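Prepilin-like protein (Thermus thermophilus, PDB 6QVF) is a type IV pilin-like protein of natural competence that probably serves as a DNA receptor at the tip of a pilus. Local coordinates at residues A27-S32 with F58-Y63; N54-Y59 with V143-T148; D105-N110 with V117-V122; V138-V143 with A153-P158. One frame throughout, in Å; residues are numbered along the deposited sequence.

Contact 1 (A27-S32 with F58-Y63)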
loop_
_atom_site.group_PDB
_atom_site.type_symbol
_atom_site.label_atom_id
_atom_site.label_comp_id
_atom_site.label_asym_id
_atom_site.label_seq_id
_atom_site.Cartn_x
_atom_site.Cartn_y
_atom_site.Cartn_z
ATOM N N ALA B 27 -10.802 4.546 -8.389
ATOM C CA ALA B 27 -11.488 4.920 -9.638
ATOM C C ALA B 27 -11.796 6.418 -9.674
ATOM O O ALA B 27 -11.747 7.041 -10.731
ATOM C CB ALA B 27 -12.748 4.107 -9.832
ATOM N N GLU B 28 -12.126 7.007 -8.544
ATOM C CA GLU B 28 -12.361 8.450 -8.444
ATOM C C GLU B 28 -11.106 9.238 -8.816
ATOM O O GLU B 28 -11.172 10.207 -9.529
ATOM C CB GLU B 28 -12.807 8.822 -7.046
ATOM C CG GLU B 28 -14.134 8.161 -6.730
ATOM C CD GLU B 28 -15.211 9.120 -6.345
ATOM O OE1 GLU B 28 -15.656 9.842 -7.268
ATOM O OE2 GLU B 28 -15.574 9.157 -5.134
ATOM N N VAL B 29 -9.946 8.797 -8.346
ATOM C CA VAL B 29 -8.697 9.461 -8.638
ATOM C C VAL B 29 -8.411 9.408 -10.151
ATOM O O VAL B 29 -7.829 10.356 -10.693
ATOM C CB VAL B 29 -7.559 8.832 -7.825
ATOM C CG1 VAL B 29 -6.204 9.364 -8.261
ATOM C CG2 VAL B 29 -7.778 9.053 -6.348
ATOM N N LEU B 30 -8.782 8.290 -10.813
ATOM C CA LEU B 30 -8.466 8.053 -12.213
ATOM C C LEU B 30 -9.546 8.574 -13.158
ATOM O O LEU B 30 -9.359 8.476 -14.381
ATOM C CB LEU B 30 -8.206 6.553 -12.442
ATOM C CG LEU B 30 -6.854 6.097 -11.893
ATOM C CD1 LEU B 30 -6.794 4.604 -11.664
ATOM C CD2 LEU B 30 -5.739 6.528 -12.823
ATOM N N LYS B 31 -10.608 9.149 -12.617
ATOM C CA LYS B 31 -11.760 9.601 -13.412
ATOM C C LYS B 31 -11.361 10.802 -14.279
ATOM O O LYS B 31 -10.629 11.690 -13.839
ATOM C CB LYS B 31 -12.888 9.991 -12.447
ATOM C CG LYS B 31 -14.194 10.440 -13.070
ATOM C CD LYS B 31 -15.311 10.443 -12.058
ATOM C CE LYS B 31 -15.138 11.435 -10.942
ATOM N NZ LYS B 31 -16.330 11.481 -10.067
ATOM N N SER B 32 -11.942 10.890 -15.475
ATOM C CA SER B 32 -11.793 12.051 -16.339
ATOM C C SER B 32 -13.171 12.412 -16.872
ATOM O O SER B 32 -14.097 11.559 -16.863
ATOM C CB SER B 32 -10.816 11.828 -17.431
ATOM O OG SER B 32 -11.235 10.848 -18.352
ATOM N N PHE B 58 -8.921 15.947 -15.697
ATOM C CA PHE B 58 -8.577 14.785 -14.870
ATOM C C PHE B 58 -8.799 15.086 -13.388
ATOM O O PHE B 58 -8.204 16.002 -12.853
ATOM C CB PHE B 58 -7.112 14.389 -15.067
ATOM C CG PHE B 58 -6.760 14.000 -16.475
ATOM C CD1 PHE B 58 -7.089 12.755 -16.944
ATOM C CD2 PHE B 58 -6.135 14.878 -17.346
ATOM C CE1 PHE B 58 -6.772 12.368 -18.227
ATOM C CE2 PHE B 58 -5.841 14.490 -18.645
ATOM C CZ PHE B 58 -6.169 13.238 -19.078
ATOM N N TYR B 59 -9.626 14.271 -12.750
ATOM C CA TYR B 59 -9.844 14.412 -11.320
ATOM C C TYR B 59 -8.538 14.170 -10.547
ATOM O O TYR B 59 -8.447 14.564 -9.387
ATOM C CB TYR B 59 -10.957 13.486 -10.834
ATOM C CG TYR B 59 -12.348 13.999 -11.094
ATOM C CD1 TYR B 59 -12.826 14.131 -12.388
ATOM C CD2 TYR B 59 -13.140 14.472 -10.072
ATOM C CE1 TYR B 59 -14.103 14.614 -12.643
ATOM C CE2 TYR B 59 -14.430 14.932 -10.304
ATOM C CZ TYR B 59 -14.900 15.045 -11.602
ATOM O OH TYR B 59 -16.153 15.545 -11.856
ATOM N N PHE B 60 -7.594 13.458 -11.157
ATOM C CA PHE B 60 -6.282 13.249 -10.536
ATOM C C PHE B 60 -5.757 14.585 -9.991
ATOM O O PHE B 60 -5.211 14.671 -8.878
ATOM C CB PHE B 60 -5.315 12.618 -11.529
ATOM C CG PHE B 60 -3.949 12.391 -10.956
ATOM C CD1 PHE B 60 -3.024 13.427 -10.885
ATOM C CD2 PHE B 60 -3.632 11.157 -10.423
ATOM C CE1 PHE B 60 -1.785 13.217 -10.291
ATOM C CE2 PHE B 60 -2.364 10.945 -9.884
ATOM C CZ PHE B 60 -1.464 11.970 -9.811
ATOM N N VAL B 61 -5.873 15.630 -10.809
ATOM C CA VAL B 61 -5.355 16.956 -10.423
ATOM C C VAL B 61 -6.064 17.474 -9.177
ATOM O O VAL B 61 -5.423 17.987 -8.249
ATOM C CB VAL B 61 -5.492 17.947 -11.591
ATOM C CG1 VAL B 61 -5.016 19.349 -11.230
ATOM C CG2 VAL B 61 -4.779 17.439 -12.828
ATOM N N ASP B 62 -7.394 17.375 -9.155
ATOM C CA ASP B 62 -8.180 17.838 -8.045
ATOM C C ASP B 62 -7.783 17.104 -6.764
ATOM O O ASP B 62 -7.539 17.733 -5.734
ATOM C CB ASP B 62 -9.673 17.708 -8.317
ATOM C CG ASP B 62 -10.024 18.476 -9.577
ATOM O OD1 ASP B 62 -10.120 19.710 -9.486
ATOM O OD2 ASP B 62 -10.102 17.832 -10.652
ATOM N N TYR B 63 -7.686 15.786 -6.835
ATOM C CA TYR B 63 -7.356 15.039 -5.610
ATOM C C TYR B 63 -5.909 15.323 -5.187
ATOM O O TYR B 63 -5.636 15.466 -3.973
ATOM C CB TYR B 63 -7.581 13.538 -5.796
ATOM C CG TYR B 63 -9.043 13.164 -5.711
ATOM C CD1 TYR B 63 -9.690 13.138 -4.491
ATOM C CD2 TYR B 63 -9.767 12.802 -6.839
ATOM C CE1 TYR B 63 -11.035 12.846 -4.396
ATOM C CE2 TYR B 63 -11.105 12.482 -6.753
ATOM C CZ TYR B 63 -11.739 12.491 -5.532
ATOM O OH TYR B 63 -13.061 12.162 -5.468
HETATM O O HOH W 1 -14.862 12.271 -7.409
HETATM O O HOH W 2 -7.912 11.412 -13.195
#

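Contact 2 (N54-Y59 with V143-T148)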
loop_
_atom_site.group_PDB
_atom_site.type_symbol
_atom_site.label_atom_id
_atom_site.label_comp_id
_atom_site.label_asym_id
_atom_site.label_seq_id
_atom_site.Cartn_x
_atom_site.Cartn_y
_atom_site.Cartn_z
ATOM N N ASN B 54 -13.321 21.132 -27.220
ATOM C CA ASN B 54 -13.445 20.563 -25.861
ATOM C C ASN B 54 -12.093 20.072 -25.329
ATOM O O ASN B 54 -11.132 19.822 -26.064
ATOM C CB ASN B 54 -14.518 19.478 -25.816
ATOM C CG ASN B 54 -15.908 20.052 -25.988
ATOM O OD1 ASN B 54 -16.236 21.096 -25.412
ATOM N ND2 ASN B 54 -16.738 19.381 -26.761
ATOM N N TRP B 55 -12.055 19.908 -24.001
ATOM C CA TRP B 55 -10.871 19.525 -23.287
ATOM C C TRP B 55 -11.204 18.327 -22.404
ATOM O O TRP B 55 -12.336 18.118 -22.020
ATOM C CB TRP B 55 -10.385 20.678 -22.388
ATOM C CG TRP B 55 -9.777 21.841 -23.120
ATOM C CD1 TRP B 55 -10.341 22.577 -24.126
ATOM C CD2 TRP B 55 -8.438 22.353 -22.950
ATOM N NE1 TRP B 55 -9.450 23.514 -24.571
ATOM C CE2 TRP B 55 -8.278 23.406 -23.878
ATOM C CE3 TRP B 55 -7.376 22.058 -22.084
ATOM C CZ2 TRP B 55 -7.098 24.138 -23.975
ATOM C CZ3 TRP B 55 -6.204 22.763 -22.203
ATOM C CH2 TRP B 55 -6.079 23.811 -23.113
ATOM N N ARG B 56 -10.167 17.578 -22.052
ATOM C CA ARG B 56 -10.300 16.580 -20.991
ATOM C C ARG B 56 -9.842 17.212 -19.663
ATOM O O ARG B 56 -8.893 17.998 -19.643
ATOM C CB ARG B 56 -9.484 15.345 -21.372
ATOM C CG ARG B 56 -9.676 14.170 -20.414
ATOM C CD ARG B 56 -9.095 12.916 -21.028
ATOM N NE ARG B 56 -9.969 12.430 -22.099
ATOM C CZ ARG B 56 -9.693 12.364 -23.395
ATOM N NH1 ARG B 56 -8.616 12.926 -23.923
ATOM N NH2 ARG B 56 -10.546 11.732 -24.176
ATOM N N SER B 57 -10.541 16.837 -18.585
ATOM C CA SER B 57 -10.288 17.232 -17.230
ATOM C C SER B 57 -10.050 15.968 -16.420
ATOM O O SER B 57 -10.882 15.040 -16.435
ATOM C CB SER B 57 -11.447 18.009 -16.681
ATOM O OG SER B 57 -11.239 18.438 -15.331
ATOM N N PHE B 58 -8.921 15.947 -15.697
ATOM C CA PHE B 58 -8.577 14.785 -14.870
ATOM C C PHE B 58 -8.799 15.086 -13.388
ATOM O O PHE B 58 -8.204 16.002 -12.853
ATOM C CB PHE B 58 -7.112 14.389 -15.067
ATOM C CG PHE B 58 -6.760 14.000 -16.475
ATOM C CD1 PHE B 58 -7.089 12.755 -16.944
ATOM C CD2 PHE B 58 -6.135 14.878 -17.346
ATOM C CE1 PHE B 58 -6.772 12.368 -18.227
ATOM C CE2 PHE B 58 -5.841 14.490 -18.645
ATOM C CZ PHE B 58 -6.169 13.238 -19.078
ATOM N N TYR B 59 -9.626 14.271 -12.750
ATOM C CA TYR B 59 -9.844 14.412 -11.320
ATOM C C TYR B 59 -8.538 14.170 -10.547
ATOM O O TYR B 59 -8.447 14.564 -9.387
ATOM C CB TYR B 59 -10.957 13.486 -10.834
ATOM C CG TYR B 59 -12.348 13.999 -11.094
ATOM C CD1 TYR B 59 -12.826 14.131 -12.388
ATOM C CD2 TYR B 59 -13.140 14.472 -10.072
ATOM C CE1 TYR B 59 -14.103 14.614 -12.643
ATOM C CE2 TYR B 59 -14.430 14.932 -10.304
ATOM C CZ TYR B 59 -14.900 15.045 -11.602
ATOM O OH TYR B 59 -16.153 15.545 -11.856
ATOM N N VAL B 143 -3.364 7.794 -16.019
ATOM C CA VAL B 143 -4.632 8.199 -16.582
ATOM C C VAL B 143 -4.641 7.816 -18.075
ATOM O O VAL B 143 -3.617 7.541 -18.644
ATOM C CB VAL B 143 -4.916 9.704 -16.384
ATOM C CG1 VAL B 143 -4.977 10.080 -14.926
ATOM C CG2 VAL B 143 -3.957 10.574 -17.123
ATOM N N TYR B 144 -5.836 7.860 -18.664
ATOM C CA TYR B 144 -6.014 7.669 -20.082
ATOM C C TYR B 144 -6.567 8.965 -20.675
ATOM O O TYR B 144 -7.534 9.521 -20.155
ATOM C CB TYR B 144 -7.004 6.531 -20.410
ATOM C CG TYR B 144 -7.243 6.413 -21.893
ATOM C CD1 TYR B 144 -6.369 5.692 -22.686
ATOM C CD2 TYR B 144 -8.232 7.158 -22.507
ATOM C CE1 TYR B 144 -6.516 5.653 -24.065
ATOM C CE2 TYR B 144 -8.382 7.145 -23.886
ATOM C CZ TYR B 144 -7.519 6.388 -24.661
ATOM O OH TYR B 144 -7.610 6.335 -26.021
ATOM N N PRO B 145 -6.035 9.448 -21.809
ATOM C CA PRO B 145 -4.827 8.894 -22.405
ATOM C C PRO B 145 -3.575 9.232 -21.586
ATOM O O PRO B 145 -3.590 10.201 -20.837
ATOM C CB PRO B 145 -4.734 9.590 -23.762
ATOM C CG PRO B 145 -5.593 10.774 -23.652
ATOM C CD PRO B 145 -6.630 10.536 -22.583
ATOM N N SER B 146 -2.516 8.454 -21.799
ATOM C CA SER B 146 -1.236 8.616 -21.153
ATOM C C SER B 146 -0.653 9.983 -21.488
ATOM O O SER B 146 -0.678 10.393 -22.644
ATOM C CB SER B 146 -0.282 7.522 -21.577
ATOM O OG SER B 146 -0.858 6.237 -21.420
ATOM N N PRO B 147 -0.128 10.728 -20.494
ATOM C CA PRO B 147 0.682 11.921 -20.765
ATOM C C PRO B 147 1.852 11.620 -21.707
ATOM O O PRO B 147 2.379 10.517 -21.733
ATOM C CB PRO B 147 1.238 12.347 -19.405
ATOM C CG PRO B 147 0.370 11.645 -18.412
ATOM C CD PRO B 147 -0.260 10.449 -19.058
ATOM N N THR B 148 2.239 12.651 -22.467
ATOM C CA THR B 148 3.347 12.588 -23.360
ATOM C C THR B 148 4.246 13.805 -23.119
ATOM O O THR B 148 3.872 14.753 -22.424
ATOM C CB THR B 148 2.849 12.517 -24.808
ATOM O OG1 THR B 148 2.158 13.727 -25.121
ATOM C CG2 THR B 148 1.913 11.358 -25.070
#

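Contact 3 (D105-N110 with V117-V122)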
loop_
_atom_site.group_PDB
_atom_site.type_symbol
_atom_site.label_atom_id
_atom_site.label_comp_id
_atom_site.label_asym_id
_atom_site.label_seq_id
_atom_site.Cartn_x
_atom_site.Cartn_y
_atom_site.Cartn_z
ATOM N N ASP B 105 -8.600 6.883 2.726
ATOM C CA ASP B 105 -7.928 8.170 2.578
ATOM C C ASP B 105 -7.275 8.239 1.199
ATOM O O ASP B 105 -6.563 7.308 0.791
ATOM C CB ASP B 105 -6.835 8.301 3.649
ATOM C CG ASP B 105 -6.063 9.598 3.590
ATOM O OD1 ASP B 105 -5.177 9.714 2.757
ATOM O OD2 ASP B 105 -6.366 10.488 4.428
ATOM N N ILE B 106 -7.503 9.360 0.519
ATOM C CA ILE B 106 -6.839 9.745 -0.718
ATOM C C ILE B 106 -5.942 10.933 -0.420
ATOM O O ILE B 106 -6.413 11.915 0.193
ATOM C CB ILE B 106 -7.871 10.167 -1.772
ATOM C CG1 ILE B 106 -8.901 9.085 -2.081
ATOM C CG2 ILE B 106 -7.184 10.649 -3.020
ATOM C CD1 ILE B 106 -10.065 9.546 -2.958
ATOM N N ARG B 107 -4.685 10.867 -0.840
ATOM C CA ARG B 107 -3.834 12.070 -0.727
ATOM C C ARG B 107 -2.738 12.133 -1.779
ATOM O O ARG B 107 -2.220 11.109 -2.248
ATOM C CB ARG B 107 -3.227 12.175 0.676
ATOM C CG ARG B 107 -2.372 11.001 1.101
ATOM C CD ARG B 107 -1.838 11.235 2.504
ATOM N NE ARG B 107 -2.930 11.298 3.452
ATOM C CZ ARG B 107 -2.909 11.985 4.606
ATOM N NH1 ARG B 107 -1.807 12.611 5.011
ATOM N NH2 ARG B 107 -3.998 12.017 5.360
ATOM N N GLY B 108 -2.421 13.369 -2.202
ATOM C CA GLY B 108 -1.259 13.583 -2.954
ATOM C C GLY B 108 -0.012 13.427 -2.102
ATOM O O GLY B 108 -0.009 13.742 -0.925
ATOM N N GLU B 109 1.037 12.911 -2.704
ATOM C CA GLU B 109 2.324 12.892 -2.053
ATOM C C GLU B 109 3.112 14.175 -2.324
ATOM O O GLU B 109 2.756 15.007 -3.193
ATOM C CB GLU B 109 3.062 11.671 -2.524
ATOM C CG GLU B 109 2.393 10.427 -2.016
ATOM C CD GLU B 109 3.382 9.319 -1.760
ATOM O OE1 GLU B 109 4.333 9.247 -2.548
ATOM O OE2 GLU B 109 3.197 8.565 -0.765
ATOM N N ASN B 110 4.176 14.388 -1.530
ATOM C CA ASN B 110 4.814 15.674 -1.586
ATOM C C ASN B 110 6.325 15.535 -1.796
ATOM O O ASN B 110 6.874 14.436 -1.776
ATOM C CB ASN B 110 4.488 16.505 -0.363
ATOM C CG ASN B 110 4.939 15.842 0.896
ATOM O OD1 ASN B 110 6.163 15.768 1.121
ATOM N ND2 ASN B 110 3.967 15.410 1.709
ATOM N N VAL B 117 2.057 11.831 -7.766
ATOM C CA VAL B 117 1.668 10.589 -7.140
ATOM C C VAL B 117 0.514 10.840 -6.168
ATOM O O VAL B 117 0.563 11.738 -5.286
ATOM C CB VAL B 117 2.859 9.929 -6.417
ATOM C CG1 VAL B 117 2.428 8.630 -5.733
ATOM C CG2 VAL B 117 4.033 9.730 -7.341
ATOM N N VAL B 118 -0.516 9.965 -6.264
ATOM C CA VAL B 118 -1.582 9.927 -5.308
ATOM C C VAL B 118 -1.636 8.532 -4.693
ATOM O O VAL B 118 -1.539 7.562 -5.418
ATOM C CB VAL B 118 -2.935 10.292 -5.942
ATOM C CG1 VAL B 118 -4.095 9.933 -5.040
ATOM C CG2 VAL B 118 -2.973 11.763 -6.351
ATOM N N THR B 119 -1.755 8.453 -3.367
ATOM C CA THR B 119 -2.000 7.192 -2.676
ATOM C C THR B 119 -3.449 7.113 -2.189
ATOM O O THR B 119 -4.093 8.120 -1.768
ATOM C CB THR B 119 -1.007 6.957 -1.542
ATOM O OG1 THR B 119 -1.210 8.004 -0.603
ATOM C CG2 THR B 119 0.432 6.955 -2.007
ATOM N N VAL B 120 -3.957 5.871 -2.221
ATOM C CA VAL B 120 -5.248 5.531 -1.695
ATOM C C VAL B 120 -5.014 4.384 -0.699
ATOM O O VAL B 120 -4.420 3.355 -1.047
ATOM C CB VAL B 120 -6.257 5.122 -2.785
ATOM C CG1 VAL B 120 -7.652 4.893 -2.201
ATOM C CG2 VAL B 120 -6.265 6.118 -3.942
ATOM N N VAL B 121 -5.391 4.610 0.554
ATOM C CA VAL B 121 -5.155 3.658 1.629
ATOM C C VAL B 121 -6.448 3.397 2.363
ATOM O O VAL B 121 -7.122 4.345 2.744
ATOM C CB VAL B 121 -4.033 4.146 2.550
ATOM C CG1 VAL B 121 -3.740 3.153 3.652
ATOM C CG2 VAL B 121 -2.798 4.410 1.730
ATOM N N VAL B 122 -6.713 2.116 2.653
ATOM C CA VAL B 122 -7.904 1.722 3.361
ATOM C C VAL B 122 -7.555 0.749 4.480
ATOM O O VAL B 122 -6.646 -0.056 4.351
ATOM C CB VAL B 122 -8.954 1.113 2.418
ATOM C CG1 VAL B 122 -9.278 2.079 1.285
ATOM C CG2 VAL B 122 -8.538 -0.244 1.897
HETATM O O HOH W 3 -3.518 7.678 1.115
HETATM O O HOH W 4 1.109 8.804 0.792
#

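Contact 4 (V138-V143 with A153-P158)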
loop_
_atom_site.group_PDB
_atom_site.type_symbol
_atom_site.label_atom_id
_atom_site.label_comp_id
_atom_site.label_asym_id
_atom_site.label_seq_id
_atom_site.Cartn_x
_atom_site.Cartn_y
_atom_site.Cartn_z
ATOM N N VAL B 138 -1.118 5.500 -7.331
ATOM C CA VAL B 138 -1.545 5.952 -8.639
ATOM C C VAL B 138 -0.645 7.118 -9.044
ATOM O O VAL B 138 -0.494 8.058 -8.267
ATOM C CB VAL B 138 -3.026 6.384 -8.615
ATOM C CG1 VAL B 138 -3.479 6.775 -9.994
ATOM C CG2 VAL B 138 -3.958 5.291 -8.073
ATOM N N THR B 139 -0.129 7.103 -10.262
ATOM C CA THR B 139 0.633 8.213 -10.765
ATOM C C THR B 139 -0.116 8.892 -11.893
ATOM O O THR B 139 -1.075 8.375 -12.479
ATOM C CB THR B 139 2.046 7.852 -11.223
ATOM O OG1 THR B 139 1.975 7.259 -12.523
ATOM C CG2 THR B 139 2.740 6.905 -10.268
ATOM N N CYS B 140 0.352 10.097 -12.197
ATOM C CA CYS B 140 -0.226 10.881 -13.250
ATOM C C CYS B 140 -0.102 10.177 -14.593
ATOM O O CYS B 140 -0.861 10.474 -15.489
ATOM C CB CYS B 140 0.378 12.288 -13.280
ATOM S SG CYS B 140 2.185 12.293 -13.404
ATOM N N TYR B 141 0.830 9.242 -14.726
ATOM C CA TYR B 141 1.035 8.507 -15.925
ATOM C C TYR B 141 -0.031 7.433 -16.136
ATOM O O TYR B 141 -0.107 6.837 -17.229
ATOM C CB TYR B 141 2.427 7.881 -15.960
ATOM C CG TYR B 141 3.530 8.913 -16.004
ATOM C CD1 TYR B 141 3.792 9.575 -17.179
ATOM C CD2 TYR B 141 4.210 9.317 -14.864
ATOM C CE1 TYR B 141 4.777 10.538 -17.260
ATOM C CE2 TYR B 141 5.192 10.299 -14.922
ATOM C CZ TYR B 141 5.470 10.916 -16.127
ATOM O OH TYR B 141 6.435 11.885 -16.218
ATOM N N ASP B 142 -0.835 7.150 -15.109
ATOM C CA ASP B 142 -1.797 6.073 -15.184
ATOM C C ASP B 142 -3.158 6.482 -15.757
ATOM O O ASP B 142 -4.026 5.595 -15.970
ATOM C CB ASP B 142 -2.005 5.486 -13.787
ATOM C CG ASP B 142 -0.736 4.865 -13.225
ATOM O OD1 ASP B 142 0.115 4.402 -14.030
ATOM O OD2 ASP B 142 -0.642 4.741 -11.975
ATOM N N VAL B 143 -3.364 7.794 -16.019
ATOM C CA VAL B 143 -4.632 8.199 -16.582
ATOM C C VAL B 143 -4.641 7.816 -18.075
ATOM O O VAL B 143 -3.617 7.541 -18.644
ATOM C CB VAL B 143 -4.916 9.704 -16.384
ATOM C CG1 VAL B 143 -4.977 10.080 -14.926
ATOM C CG2 VAL B 143 -3.957 10.574 -17.123
ATOM N N ALA B 153 -0.009 16.908 -19.211
ATOM C CA ALA B 153 -1.106 16.905 -18.300
ATOM C C ALA B 153 -1.627 15.478 -18.119
ATOM O O ALA B 153 -1.792 14.732 -19.088
ATOM C CB ALA B 153 -2.206 17.787 -18.786
ATOM N N PRO B 154 -1.961 15.018 -16.892
ATOM C CA PRO B 154 -2.039 15.806 -15.670
ATOM C C PRO B 154 -0.802 15.804 -14.771
ATOM O O PRO B 154 -0.892 16.178 -13.573
ATOM C CB PRO B 154 -3.163 15.123 -14.893
ATOM C CG PRO B 154 -3.016 13.660 -15.281
ATOM C CD PRO B 154 -2.512 13.672 -16.711
ATOM N N CYS B 155 0.336 15.372 -15.308
ATOM C CA CYS B 155 1.584 15.467 -14.543
ATOM C C CYS B 155 1.965 16.925 -14.366
ATOM O O CYS B 155 1.825 17.745 -15.278
ATOM C CB CYS B 155 2.733 14.752 -15.212
ATOM S SG CYS B 155 2.474 12.962 -15.396
ATOM N N PRO B 156 2.488 17.285 -13.189
ATOM C CA PRO B 156 2.975 18.640 -12.966
ATOM C C PRO B 156 4.325 18.818 -13.642
ATOM O O PRO B 156 5.042 17.858 -13.903
ATOM C CB PRO B 156 3.108 18.719 -11.459
ATOM C CG PRO B 156 3.471 17.308 -11.072
ATOM C CD PRO B 156 2.692 16.405 -12.023
ATOM N N PRO B 157 4.739 20.069 -13.912
ATOM C CA PRO B 157 6.105 20.312 -14.345
ATOM C C PRO B 157 7.034 20.020 -13.177
ATOM O O PRO B 157 6.615 19.998 -12.018
ATOM C CB PRO B 157 6.112 21.794 -14.710
ATOM C CG PRO B 157 5.066 22.372 -13.797
ATOM C CD PRO B 157 3.985 21.300 -13.672
ATOM N N PRO B 158 8.334 19.808 -13.440
ATOM C CA PRO B 158 9.291 19.667 -12.348
ATOM C C PRO B 158 9.153 20.812 -11.330
ATOM O O PRO B 158 9.099 21.962 -11.683
ATOM C CB PRO B 158 10.654 19.667 -13.047
ATOM C CG PRO B 158 10.358 19.266 -14.465
ATOM C CD PRO B 158 8.946 19.719 -14.777
#

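Contact 1 (A27-S32 with F58-Y63)
Lys-31 runs out trans from its own N (chi1 -178°), then turns at chi3 (65°), which folds its end over the ring of Tyr-59. CE of Lys-31 sits over the ring centre, 3.5 Å from the centroid of Tyr-59, a CH-pi contact. NZ of Lys-31 adds a cation-pi interaction with the same face, 4.3 Å from the centroid of Tyr-59. The ammonium also forms a salt bridge with OE1 of Glu-28, 3.3 Å from NZ of Lys-31, its hydrogen bond weak, and one water joins both groups to OH of Tyr-63; ring face, carboxylate and water all hold NZ of Lys-31. The backbones meet through one direct bond, Tyr-59 N donating to Lys-31 O at 3.0 Å, and a second water bridges Val-29 O, Lys-31 O and Phe-60 N. CG1 of Val-29 packs obliquely against CD2 of Phe-60 at 3.8 Å. OH of Tyr-59 is hydrogen-bonded to OE1 of Glu-33, and Arg-86 adds another cation-pi contact to its ring. The contact joins the end of the N-terminal helix 2-30 to the start of helix 59-66, with Val-29 and Phe-60 resting on strand 117-125 and Tyr-63 on strand 100-108.

Contact 2 (N54-Y59 with V143-T148)
Phe-58 and Arg-56, side by side on strand 55-58 of the small three-stranded antiparallel sheet, pack against the loop that follows strand 131-139, where a cis peptide bond precedes Pro-145. The apolar part centres on Phe-58. CG2 of Val-143 approaches its ring obliquely, 3.5 Å from CE1 of Phe-58, and CB of the valine lies nearly as close to that side of the ring. The proline is more distant, its CD 4.4 Å from CZ of Phe-58.

The polar backbone meets the same ring differently. The carbonyl O of Tyr-144 lies at the edge, in the ring plane, 3.5 Å from CE1 of Phe-58, where it faces the slightly positive rim rather than the pi cloud.

The third kind of contact is a charged group laid on an aliphatic ring. An extended first half (chi1 -173°, chi2 167°) and a turn at chi3 (-74°) carry the guanidinium of Arg-56 to Pro-145; on the way, its CG covers one face of Phe-58, offset toward the rim. On the loop side Pro-145 also packs against the ring of Tyr-144, which touches Arg-3 of the second subunit. Arg-56 is backed by Ser-32 and Ile-34 of the adjoining strand 32-35. Pro-145 CD stands over one face of the guanidinium, offset toward its rim, 3.4 Å from NH1 of Arg-56.

Contact 3 (D105-N110 with V117-V122)
Arg-107 and Thr-119 exchange a pair of backbone hydrogen bonds, N of Arg-107 to O of Thr-119 at 3.0 Å and N of Thr-119 to O of Arg-107 at 2.9 Å. Asp-105 and Val-121 repeat the pattern, as expected for neighbouring strands of the four-stranded antiparallel sheet, here at 164° to each other. Beyond the strand end, Glu-109 N extends the bonding to Val-117 O. Along one strand, Arg-107 grips the carboxylate of Asp-105 side-on: NE reaches OD1 of Asp-105 at 2.8 Å and NH2 takes OD2, both bonds nearly straight. Placing CG between the backbone N and carbonyl carbon (chi1 59°) brings that side chain across Thr-119, with CG of Arg-107 3.6 Å from OG1 of Thr-119. A water ties this hydroxyl to OE2 of Glu-109. The face of Asp-105, Arg-107 and Thr-119 is largely polar, though it also carries Val-121. The other face is apolar: CG2 of Ile-106 meets CG1 of Val-118 at 3.8 Å, and Val-120 continues the row beneath helix 2-30, while Phe-60 and Tyr-63 of helix 59-66 cover Val-118 and Ile-106. Between hydrogen-bonded pairs the strands also make CA-H...O contacts, the CA of Val-120 lying 3.3 Å from O of Asp-105.

Contact 4 (V138-V143 with A153-P158)
Cys-140 and Cys-155 point at each other and are joined by a disulfide, SG to SG 2.1 Å, with a torsion of 95° about the S-S bond. A positive chi1 at Cys-140 (55°) turns its sulfur toward the loop, where SG of Cys-155 meets it. The ring of Tyr-141 is laid flat against the second sulfur: SG of Cys-155 stands over the ring centre, 3.7 Å from the centroid of Tyr-141 and almost on the normal, a sulfur-aromatic contact. The hydroxyl of Thr-139 lies at the edge of the same ring, in its plane, and accepts from Tyr-141 N, an ST turn. Asp-142 closes the turn back on the strand end, its OD2 receiving Thr-139 N at 3.0 Å from above the carboxylate plane. Val-143 and Pro-154 lie alongside one another, pointing opposite ways, and CG2 of Val-143 is tight against CD of Pro-154 at 3.4 Å. Pro-154, after a cis peptide bond, also packs on Phe-58 and on Val-61 of helix 59-66. The arrangement forms a closed disulfide loop beyond the last strand of the sheet, reminiscent of the disulfide-bounded D-region of many type IV pilins.

Overall arrangement
Along the chain contact 1 closes before contacts 3 and 4 open, contact 3 lies inside the loop closed by contact 2, and contacts 2 and 4 interlock, sharing Val-143. Contacts 1 and 2 share Phe-58 and Tyr-59, where strand 55-58 runs into helix 59-66, their centres about 10 Å apart. Contact 1 also touches contact 3, centres about 12 Å apart, through Val-29, Phe-60 and Tyr-63, and its Val-61 and Phe-60 pack on Pro-154 and Cys-140 of contact 4. Contacts 3 and 4 meet on neighbouring strands 117-125 and 131-139; contacts 2 and 3, centres about 19 Å apart, do not touch. Together they join the long helix, both sheets and the disulfide-closed loop into one globular head.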